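Local coordinates for protein photoreceptor-histidine kinase BphP (Stigmatella aurantiaca DW4/3-1, PDB 6BAF) that probably senses red and far-red light through a bound bilin chromophore and relays the signal by way of a histidine kinase, at residues 6-11 / 236-241; 11-16 / 217-222; 18-23 / 230-235. All coordinates share one frame; numbering follows the deposited sequence.

Interaction 1 of 3, residues 6-11 / 236-241; sequences EPIHIP and VLRSVS. With BLR (3-[5-[(Z)-(4-ethenyl-3-methyl-5-oxidanylidene-pyrrol-2-ylidene)methyl]-2-[[5-[(Z)-(3-ethenyl-4-methyl-5-oxidanylidene-pyrrol-2-ylidene)methyl]-3-(3-hydroxy-3-oxopropyl)-4-methyl-1H-pyrrol-2-yl]methyl]-4-methyl-1H-pyrrol-3-yl]propanoic acid), chain B.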
loop_
_atom_site.group_PDB
_atom_site.type_symbol
_atom_site.label_atom_id
_atom_site.label_comp_id
_atom_site.label_asym_id
_atom_site.label_seq_id
_atom_site.Cartn_x
_atom_site.Cartn_y
_atom_site.Cartn_z
ATOM N N GLU A 6 -31.431 7.619 -18.743
ATOM C CA GLU A 6 -31.351 6.192 -18.465
ATOM C C GLU A 6 -30.785 5.977 -17.066
ATOM O O GLU A 6 -29.781 6.603 -16.716
ATOM C CB GLU A 6 -30.460 5.509 -19.487
ATOM C CG GLU A 6 -30.095 4.095 -19.093
ATOM C CD GLU A 6 -28.816 3.600 -19.788
ATOM O OE1 GLU A 6 -28.099 4.474 -20.387
ATOM O OE2 GLU A 6 -28.554 2.353 -19.717
ATOM N N PRO A 7 -31.407 5.153 -16.229
ATOM C CA PRO A 7 -30.922 5.045 -14.850
ATOM C C PRO A 7 -29.443 4.649 -14.747
ATOM O O PRO A 7 -28.617 5.538 -14.511
ATOM C CB PRO A 7 -31.863 4.005 -14.224
ATOM C CG PRO A 7 -33.143 4.193 -14.962
ATOM C CD PRO A 7 -32.759 4.581 -16.384
ATOM N N ILE A 8 -29.107 3.370 -14.858
ATOM C CA ILE A 8 -27.761 2.760 -14.916
ATOM C C ILE A 8 -27.429 2.079 -13.600
ATOM O O ILE A 8 -26.771 1.040 -13.614
ATOM C CB ILE A 8 -26.587 3.669 -15.390
ATOM C CG1 ILE A 8 -25.950 4.543 -14.284
ATOM C CG2 ILE A 8 -26.897 4.365 -16.777
ATOM C CD1 ILE A 8 -24.621 5.168 -14.708
ATOM N N HIS A 9 -27.960 2.551 -12.470
ATOM C CA HIS A 9 -27.678 1.922 -11.179
ATOM C C HIS A 9 -28.618 0.762 -10.852
ATOM O O HIS A 9 -28.415 0.078 -9.843
ATOM C CB HIS A 9 -27.741 2.957 -10.052
ATOM C CG HIS A 9 -29.089 3.616 -9.937
ATOM N ND1 HIS A 9 -29.662 4.317 -10.982
ATOM C CD2 HIS A 9 -29.999 3.636 -8.925
ATOM C CE1 HIS A 9 -30.864 4.743 -10.621
ATOM N NE2 HIS A 9 -31.093 4.348 -9.378
ATOM N N ILE A 10 -29.616 0.484 -11.680
ATOM C CA ILE A 10 -30.510 -0.642 -11.389
ATOM C C ILE A 10 -30.689 -1.480 -12.650
ATOM O O ILE A 10 -31.827 -1.669 -13.100
ATOM C CB ILE A 10 -31.878 -0.157 -10.872
ATOM C CG1 ILE A 10 -32.384 1.003 -11.752
ATOM C CG2 ILE A 10 -31.791 0.297 -9.413
ATOM C CD1 ILE A 10 -33.877 1.446 -11.465
ATOM N N PRO A 11 -29.623 -2.002 -13.257
ATOM C CA PRO A 11 -29.824 -2.848 -14.445
ATOM C C PRO A 11 -30.489 -4.183 -14.156
ATOM O O PRO A 11 -30.963 -4.829 -15.094
ATOM C CB PRO A 11 -28.390 -3.057 -14.974
ATOM C CG PRO A 11 -27.527 -3.000 -13.688
ATOM C CD PRO A 11 -28.174 -1.814 -12.957
ATOM N N VAL A 236 -19.209 -3.766 -7.925
ATOM C CA VAL A 236 -18.180 -3.775 -8.966
ATOM C C VAL A 236 -18.626 -4.626 -10.151
ATOM O O VAL A 236 -18.130 -4.443 -11.271
ATOM C CB VAL A 236 -16.831 -4.281 -8.401
ATOM C CG1 VAL A 236 -16.544 -3.635 -7.046
ATOM C CG2 VAL A 236 -16.860 -5.766 -8.180
ATOM N N LEU A 237 -19.569 -5.540 -9.946
ATOM C CA LEU A 237 -20.020 -6.388 -11.036
ATOM C C LEU A 237 -21.208 -5.820 -11.795
ATOM O O LEU A 237 -21.732 -6.508 -12.680
ATOM C CB LEU A 237 -20.386 -7.764 -10.493
ATOM C CG LEU A 237 -19.210 -8.549 -9.925
ATOM C CD1 LEU A 237 -19.710 -9.809 -9.248
ATOM C CD2 LEU A 237 -18.167 -8.849 -11.019
ATOM N N ARG A 238 -21.674 -4.632 -11.430
ATOM C CA ARG A 238 -22.858 -4.012 -12.042
ATOM C C ARG A 238 -22.771 -4.050 -13.567
ATOM O O ARG A 238 -21.787 -3.598 -14.157
ATOM C CB ARG A 238 -22.987 -2.555 -11.572
ATOM C CG ARG A 238 -24.173 -1.775 -12.187
ATOM C CD ARG A 238 -24.206 -0.298 -11.753
ATOM N NE ARG A 238 -22.981 0.397 -12.151
ATOM C CZ ARG A 238 -22.821 0.985 -13.330
ATOM N NH1 ARG A 238 -21.662 1.559 -13.618
ATOM N NH2 ARG A 238 -23.820 1.003 -14.227
ATOM N N SER A 239 -23.814 -4.579 -14.211
ATOM C CA SER A 239 -23.852 -4.574 -15.664
ATOM C C SER A 239 -23.960 -3.150 -16.167
ATOM O O SER A 239 -24.788 -2.370 -15.682
ATOM C CB SER A 239 -25.037 -5.409 -16.164
ATOM O OG SER A 239 -24.953 -5.538 -17.573
ATOM N N VAL A 240 -23.139 -2.782 -17.152
ATOM C CA VAL A 240 -23.107 -1.351 -17.453
ATOM C C VAL A 240 -24.088 -1.028 -18.572
ATOM O O VAL A 240 -24.598 -1.923 -19.256
ATOM C CB VAL A 240 -21.693 -0.850 -17.806
ATOM C CG1 VAL A 240 -20.697 -1.160 -16.653
ATOM C CG2 VAL A 240 -21.262 -1.411 -19.139
ATOM N N SER A 241 -24.342 0.251 -18.767
ATOM C CA SER A 241 -25.387 0.649 -19.691
ATOM C C SER A 241 -25.139 0.080 -21.092
ATOM O O SER A 241 -24.016 0.194 -21.619
ATOM C CB SER A 241 -25.479 2.159 -19.717
ATOM O OG SER A 241 -25.954 2.608 -20.968
HETATM C CHA BLR B . -19.767 5.816 -19.510
HETATM N NA BLR B . -18.307 6.859 -21.298
HETATM C C1A BLR B . -18.455 6.230 -20.123
HETATM C C2A BLR B . -17.209 6.011 -19.527
HETATM C C3A BLR B . -16.275 6.541 -20.342
HETATM C C4A BLR B . -16.969 7.051 -21.449
HETATM C CMA BLR B . -14.744 6.552 -20.053
HETATM C CAA BLR B . -16.995 5.317 -18.180
HETATM C CBA BLR B . -17.014 3.770 -18.290
HETATM C CGA BLR B . -15.697 3.220 -18.859
HETATM O O1A BLR B . -14.638 3.477 -18.215
HETATM O O2A BLR B . -15.638 2.530 -19.948
HETATM C CHB BLR B . -16.457 7.777 -22.675
HETATM N NB BLR B . -14.387 6.438 -23.191
HETATM C C1B BLR B . -15.275 7.662 -23.209
HETATM C C2B BLR B . -14.554 8.695 -23.992
HETATM C C3B BLR B . -13.308 8.213 -24.432
HETATM C C4B BLR B . -13.125 6.809 -23.969
HETATM C CMB BLR B . -15.051 10.114 -24.285
HETATM O OB BLR B . -12.215 6.083 -24.161
HETATM C CAB BLR B . -12.324 9.079 -25.236
HETATM C CBB BLR B . -11.110 8.667 -25.519
HETATM N NC BLR B . -22.127 7.509 -24.203
HETATM C C1C BLR B . -22.252 8.175 -25.562
HETATM C C2C BLR B . -23.704 8.492 -25.719
HETATM C C3C BLR B . -24.454 8.100 -24.580
HETATM C C4C BLR B . -23.520 7.468 -23.596
HETATM C CMC BLR B . -24.249 9.180 -26.953
HETATM O OC BLR B . -21.391 8.386 -26.345
HETATM C CAC BLR B . -25.974 8.270 -24.392
HETATM C CBC BLR B . -26.579 9.462 -24.544
HETATM C CHD BLR B . -23.854 6.980 -22.441
HETATM N ND BLR B . -21.408 6.624 -21.343
HETATM C C1D BLR B . -22.884 6.512 -21.385
HETATM C C2D BLR B . -23.387 5.832 -20.203
HETATM C C3D BLR B . -22.230 5.528 -19.369
HETATM C C4D BLR B . -20.971 6.021 -20.035
HETATM C CMD BLR B . -24.863 5.536 -19.908
HETATM C CAD BLR B . -22.265 4.804 -18.039
HETATM C CBD BLR B . -21.929 3.341 -18.279
HETATM C CGD BLR B . -22.158 2.752 -16.900
HETATM O O1D BLR B . -21.437 3.152 -15.924
HETATM O O2D BLR B . -23.124 1.944 -16.739
HETATM O O HOH W 1 -26.258 -0.185 -16.168
#
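Glu6 turns its carboxylate to the hydroxyl of Ser241, with OE1 and OE2 each 2.9 Å from Ser241 OG, both weak hydrogen bonds. The extended Glu6 chain, with CG anti to the backbone N (chi1 168°), spans the distance to Ser241, whose OG also weakly caps Ile243 N at the start of helix 242-251. Further along, Ile8 sets CG2 against Ser241 CB at 3.9 Å, while its CD1 lies near one of the two bilin propionates. The carbonyl of the same residue takes a bond from Arg238: NH2 stands 3.0 Å from Ile8 O, well above the carbonyl plane and bent at the hydrogen (142°). A water ties the two backbones together as well, donating to Ile8 O at 2.9 Å and to Ser239 O at 2.7 Å. Pro11 finishes the segment with CG against Arg238 CG at 3.9 Å, the two side chains crossing at about a right angle. Beyond that point the arginine bends at chi3, and its guanidinium meets that propionate edge-on: Arg238 NH1 and NH2 donate to O1D and O2D of the bilin, nearly straight, with Arg238 NH2 2.8 Å from O2D. Ser241 N donates to O2D too. Three N-H donors thus grip this carboxylate, which would probably keep it ionised, and NH2 serves the bilin and the 6-11 backbone at once.

Interaction 2 of 3, residues 11-16 / 217-222; sequences PGAIQP and PARVRA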
loop_
_atom_site.group_PDB
_atom_site.type_symbol
_atom_site.label_atom_id
_atom_site.label_comp_id
_atom_site.label_asym_id
_atom_site.label_seq_id
_atom_site.Cartn_x
_atom_site.Cartn_y
_atom_site.Cartn_z
ATOM N N PRO A 11 -29.623 -2.002 -13.257
ATOM C CA PRO A 11 -29.824 -2.848 -14.445
ATOM C C PRO A 11 -30.489 -4.183 -14.156
ATOM O O PRO A 11 -30.963 -4.829 -15.094
ATOM C CB PRO A 11 -28.390 -3.057 -14.974
ATOM C CG PRO A 11 -27.527 -3.000 -13.688
ATOM C CD PRO A 11 -28.174 -1.814 -12.957
ATOM N N GLY A 12 -30.523 -4.661 -12.922
ATOM C CA GLY A 12 -31.096 -5.979 -12.720
ATOM C C GLY A 12 -30.175 -7.118 -13.053
ATOM O O GLY A 12 -30.584 -8.299 -12.916
ATOM N N ALA A 13 -28.928 -6.816 -13.443
ATOM C CA ALA A 13 -28.007 -7.843 -13.906
ATOM C C ALA A 13 -26.574 -7.429 -13.603
ATOM O O ALA A 13 -26.278 -6.250 -13.371
ATOM C CB ALA A 13 -28.177 -8.096 -15.407
ATOM N N ILE A 14 -25.680 -8.416 -13.643
ATOM C CA ILE A 14 -24.268 -8.206 -13.406
ATOM C C ILE A 14 -23.443 -8.758 -14.571
ATOM O O ILE A 14 -23.916 -9.533 -15.409
ATOM C CB ILE A 14 -23.802 -8.864 -12.098
ATOM C CG1 ILE A 14 -24.025 -10.357 -12.198
ATOM C CG2 ILE A 14 -24.460 -8.249 -10.901
ATOM C CD1 ILE A 14 -23.115 -11.106 -11.300
ATOM N N GLN A 15 -22.178 -8.381 -14.569
ATOM C CA GLN A 15 -21.208 -8.945 -15.485
ATOM C C GLN A 15 -20.856 -10.330 -14.980
ATOM O O GLN A 15 -20.582 -10.497 -13.789
ATOM C CB GLN A 15 -19.981 -8.044 -15.539
ATOM C CG GLN A 15 -20.286 -6.635 -16.030
ATOM C CD GLN A 15 -19.041 -5.753 -16.081
ATOM O OE1 GLN A 15 -18.038 -6.124 -16.701
ATOM N NE2 GLN A 15 -19.090 -4.591 -15.418
ATOM N N PRO A 16 -20.895 -11.359 -15.826
ATOM C CA PRO A 16 -20.921 -12.731 -15.308
ATOM C C PRO A 16 -19.585 -13.304 -14.871
ATOM O O PRO A 16 -19.549 -14.493 -14.537
ATOM C CB PRO A 16 -21.489 -13.528 -16.497
ATOM C CG PRO A 16 -21.092 -12.720 -17.694
ATOM C CD PRO A 16 -21.160 -11.292 -17.275
ATOM N N PRO A 217 -25.408 -10.618 -19.744
ATOM C CA PRO A 217 -25.702 -10.169 -18.372
ATOM C C PRO A 217 -26.349 -11.286 -17.570
ATOM O O PRO A 217 -27.152 -12.054 -18.095
ATOM C CB PRO A 217 -26.651 -8.976 -18.582
ATOM C CG PRO A 217 -26.323 -8.448 -19.968
ATOM C CD PRO A 217 -26.025 -9.745 -20.761
ATOM N N ALA A 218 -25.908 -11.465 -16.320
ATOM C CA ALA A 218 -26.461 -12.505 -15.447
ATOM C C ALA A 218 -27.521 -11.862 -14.539
ATOM O O ALA A 218 -27.187 -11.033 -13.677
ATOM C CB ALA A 218 -25.365 -13.178 -14.621
ATOM N N ARG A 219 -28.793 -12.215 -14.753
ATOM C CA ARG A 219 -29.880 -11.640 -13.957
ATOM C C ARG A 219 -29.697 -11.961 -12.478
ATOM O O ARG A 219 -29.218 -13.033 -12.100
ATOM C CB ARG A 219 -31.260 -12.152 -14.431
ATOM C CG ARG A 219 -31.534 -11.830 -15.902
ATOM C CD ARG A 219 -32.086 -10.419 -16.070
ATOM N NE ARG A 219 -31.413 -9.820 -17.230
ATOM C CZ ARG A 219 -31.443 -8.524 -17.578
ATOM N NH1 ARG A 219 -32.136 -7.636 -16.828
ATOM N NH2 ARG A 219 -30.756 -8.127 -18.674
ATOM N N VAL A 220 -30.087 -11.011 -11.639
ATOM C CA VAL A 220 -30.082 -11.206 -10.196
ATOM C C VAL A 220 -31.470 -11.694 -9.807
ATOM O O VAL A 220 -32.449 -10.949 -9.934
ATOM C CB VAL A 220 -29.725 -9.920 -9.447
ATOM C CG1 VAL A 220 -29.698 -10.213 -7.979
ATOM C CG2 VAL A 220 -28.358 -9.389 -9.923
ATOM N N ARG A 221 -31.556 -12.942 -9.354
ATOM C CA ARG A 221 -32.812 -13.536 -8.910
ATOM C C ARG A 221 -32.994 -13.271 -7.425
ATOM O O ARG A 221 -32.020 -13.199 -6.678
ATOM C CB ARG A 221 -32.825 -15.059 -9.139
ATOM C CG ARG A 221 -32.322 -15.516 -10.500
ATOM C CD ARG A 221 -33.422 -15.732 -11.558
ATOM N NE ARG A 221 -32.879 -16.388 -12.765
ATOM C CZ ARG A 221 -32.704 -17.714 -12.896
ATOM N NH1 ARG A 221 -33.034 -18.557 -11.902
ATOM N NH2 ARG A 221 -32.192 -18.208 -14.025
ATOM N N ALA A 222 -34.250 -13.201 -6.981
ATOM C CA ALA A 222 -34.547 -12.880 -5.592
ATOM C C ALA A 222 -35.650 -13.795 -5.057
ATOM O O ALA A 222 -36.466 -14.325 -5.813
ATOM C CB ALA A 222 -34.956 -11.401 -5.471
#
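Ala218, Ala13 and Ile14 carry this contact, the two alanines projecting to opposite faces of the sheet. Ile14 and Ala218 form an antiparallel hydrogen-bonded pair: Ala218 N donates to Ile14 O at 2.9 Å, nearly straight at 172° and in the carbonyl plane, and Ile14 N returns a bond to Ala218 O at 3.0 Å. Ile14 has CG1 set between its own backbone N and carbonyl carbon (chi1 62°), from where it meets Ala218 CB at 4.0 Å; its CG2 branch goes to Val220 CG2 instead, the two side chains crossing at about a right angle. Next comes the non-hydrogen-bonded pair of Ala13 with Arg219, on the other face of the sheet. The Arg219 chain, bent at chi2 and chi3, lays one guanidinium face over Ala13 CB, which is 3.9 Å from Arg219 CZ. Ala13 CB also touches Pro217 CB at 3.6 Å. A third backbone bond, Val220 N to Gly12 O at 3.0 Å, closes the ladder. The result is a short two-residue edge strand, 13-14, of the antiparallel sheet of the PAS domain, to which strand 218-222 of the GAF domain is added between it and strand 30-34, consistent with the knot known from phytochromes.

Interaction 3 of 3, residues 18-23 / 230-235; sequences GVLLVL and LDLSFS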
loop_
_atom_site.group_PDB
_atom_site.type_symbol
_atom_site.label_atom_id
_atom_site.label_comp_id
_atom_site.label_asym_id
_atom_site.label_seq_id
_atom_site.Cartn_x
_atom_site.Cartn_y
_atom_site.Cartn_z
ATOM N N GLY A 18 -18.098 -12.677 -12.111
ATOM C CA GLY A 18 -18.207 -12.878 -10.676
ATOM C C GLY A 18 -19.649 -13.217 -10.330
ATOM O O GLY A 18 -20.512 -13.273 -11.205
ATOM N N VAL A 19 -19.890 -13.463 -9.046
ATOM C CA VAL A 19 -21.234 -13.751 -8.567
ATOM C C VAL A 19 -21.623 -12.637 -7.609
ATOM O O VAL A 19 -20.797 -12.189 -6.813
ATOM C CB VAL A 19 -21.348 -15.132 -7.879
ATOM C CG1 VAL A 19 -22.677 -15.230 -7.093
ATOM C CG2 VAL A 19 -21.343 -16.215 -8.916
ATOM N N LEU A 20 -22.875 -12.192 -7.686
ATOM C CA LEU A 20 -23.427 -11.263 -6.710
ATOM C C LEU A 20 -24.449 -11.978 -5.830
ATOM O O LEU A 20 -25.355 -12.639 -6.343
ATOM C CB LEU A 20 -24.065 -10.085 -7.414
ATOM C CG LEU A 20 -24.565 -8.999 -6.460
ATOM C CD1 LEU A 20 -24.181 -7.618 -6.979
ATOM C CD2 LEU A 20 -26.104 -9.154 -6.258
ATOM N N LEU A 21 -24.296 -11.850 -4.518
ATOM C CA LEU A 21 -25.262 -12.317 -3.533
ATOM C C LEU A 21 -25.750 -11.135 -2.706
ATOM O O LEU A 21 -24.991 -10.201 -2.451
ATOM C CB LEU A 21 -24.627 -13.345 -2.598
ATOM C CG LEU A 21 -23.887 -14.511 -3.244
ATOM C CD1 LEU A 21 -23.241 -15.318 -2.138
ATOM C CD2 LEU A 21 -24.846 -15.393 -4.082
ATOM N N VAL A 22 -27.020 -11.155 -2.283
ATOM C CA VAL A 22 -27.503 -10.243 -1.249
ATOM C C VAL A 22 -27.830 -11.074 -0.013
ATOM O O VAL A 22 -28.421 -12.157 -0.120
ATOM C CB VAL A 22 -28.717 -9.430 -1.700
ATOM C CG1 VAL A 22 -29.194 -8.563 -0.566
ATOM C CG2 VAL A 22 -28.382 -8.569 -2.937
ATOM N N LEU A 23 -27.414 -10.578 1.152
ATOM C CA LEU A 23 -27.457 -11.284 2.426
ATOM C C LEU A 23 -28.325 -10.525 3.417
ATOM O O LEU A 23 -28.192 -9.298 3.566
ATOM C CB LEU A 23 -26.050 -11.422 3.015
ATOM C CG LEU A 23 -24.960 -12.058 2.147
ATOM C CD1 LEU A 23 -23.636 -11.985 2.903
ATOM C CD2 LEU A 23 -25.295 -13.459 1.914
ATOM N N LEU A 230 -32.604 -3.906 -7.326
ATOM C CA LEU A 230 -31.411 -3.838 -6.489
ATOM C C LEU A 230 -30.586 -2.635 -6.912
ATOM O O LEU A 230 -30.159 -2.554 -8.068
ATOM C CB LEU A 230 -30.555 -5.086 -6.684
ATOM C CG LEU A 230 -30.068 -5.878 -5.507
ATOM C CD1 LEU A 230 -28.842 -6.653 -5.924
ATOM C CD2 LEU A 230 -29.869 -5.077 -4.238
ATOM N N ASP A 231 -30.337 -1.726 -6.000
ATOM C CA ASP A 231 -29.488 -0.588 -6.311
ATOM C C ASP A 231 -28.040 -1.076 -6.331
ATOM O O ASP A 231 -27.477 -1.444 -5.280
ATOM C CB ASP A 231 -29.696 0.522 -5.286
ATOM C CG ASP A 231 -28.933 1.774 -5.636
ATOM O OD1 ASP A 231 -27.826 1.676 -6.243
ATOM O OD2 ASP A 231 -29.430 2.867 -5.310
ATOM N N LEU A 232 -27.429 -1.072 -7.518
ATOM C CA LEU A 232 -26.092 -1.646 -7.702
ATOM C C LEU A 232 -25.013 -0.567 -7.824
ATOM O O LEU A 232 -23.893 -0.856 -8.268
ATOM C CB LEU A 232 -26.096 -2.551 -8.929
ATOM C CG LEU A 232 -26.941 -3.820 -8.762
ATOM C CD1 LEU A 232 -26.983 -4.595 -10.046
ATOM C CD2 LEU A 232 -26.352 -4.713 -7.654
ATOM N N SER A 233 -25.338 0.672 -7.444
ATOM C CA SER A 233 -24.416 1.798 -7.491
ATOM C C SER A 233 -22.999 1.470 -7.026
ATOM O O SER A 233 -22.052 1.928 -7.661
ATOM C CB SER A 233 -24.942 2.966 -6.645
ATOM O OG SER A 233 -26.139 3.480 -7.198
ATOM N N PHE A 234 -22.823 0.716 -5.933
ATOM C CA PHE A 234 -21.497 0.468 -5.367
ATOM C C PHE A 234 -21.017 -0.938 -5.632
ATOM O O PHE A 234 -20.083 -1.416 -4.976
ATOM C CB PHE A 234 -21.481 0.777 -3.872
ATOM C CG PHE A 234 -21.620 2.223 -3.611
ATOM C CD1 PHE A 234 -20.532 3.070 -3.786
ATOM C CD2 PHE A 234 -22.848 2.764 -3.307
ATOM C CE1 PHE A 234 -20.659 4.427 -3.587
ATOM C CE2 PHE A 234 -22.987 4.119 -3.111
ATOM C CZ PHE A 234 -21.899 4.959 -3.251
ATOM N N SER A 235 -21.645 -1.621 -6.582
ATOM C CA SER A 235 -21.276 -2.990 -6.905
ATOM C C SER A 235 -20.298 -3.010 -8.078
ATOM O O SER A 235 -20.513 -2.333 -9.103
ATOM C CB SER A 235 -22.545 -3.778 -7.221
ATOM O OG SER A 235 -22.248 -4.808 -8.136
#
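Leu230 and Val22 reach toward each other tip to tip, Leu230 CD1 lying 3.6 Å from Val22 CG2. The same Leu230 CD1 also meets Leu20 CD2 at 3.7 Å, although here the two side chains pass alongside in opposite directions. Leu230 gets its methyl into this double contact with an unusual first torsion, chi1 -130°, well away from a staggered position. Leu20 has CG anti to its backbone N, and its chi2 is 136°, between staggered positions; CD2 goes to Leu230 and CD1 to Leu232 and Ser235. This is where strand 19-23 of the PAS sheet meets the loop that runs from strand 218-222 to helix 242-251, probably part of the lasso of the knot found in phytochromes. Were Leu230 cut back to an alanine, Val22 CG2 and Leu20 CD2 would probably lose their shared partner and a gap would open between strand and loop. The second methyl of Leu20, CD1, lies 3.7 Å from Leu232 CD2 and 3.6 Å from Ser235 OG. Leu232 and Ser235 begin and end a type I turn, and just ahead of it Asp231 OD1 accepts from both N and OG of Ser233, an Asx turn with a second grip from the hydroxyl.

How the interactions relate
From the N terminus the chain first gives residues 6-11 to interaction 1, the outermost of three closures, which joins them to the loop just ahead of helix 242-251 beside the bilin. Interaction 2, sharing Pro11, and interaction 3 both nest inside the long chain loop that interaction 1 closes and cross each other, since 11-16 and 18-23 are followed by 217-222 and 230-235 in the same order. Backbone bonds knit neighbours together: Ala13 O with Ser239 N, and His9 O with Leu232 N. Strands 13-14 and 19-23 belong to one sheet. Together the contacts tie the PAS sheet to the GAF loop, consistent with the phytochrome knot, in which the N-terminal segment threads a GAF lasso.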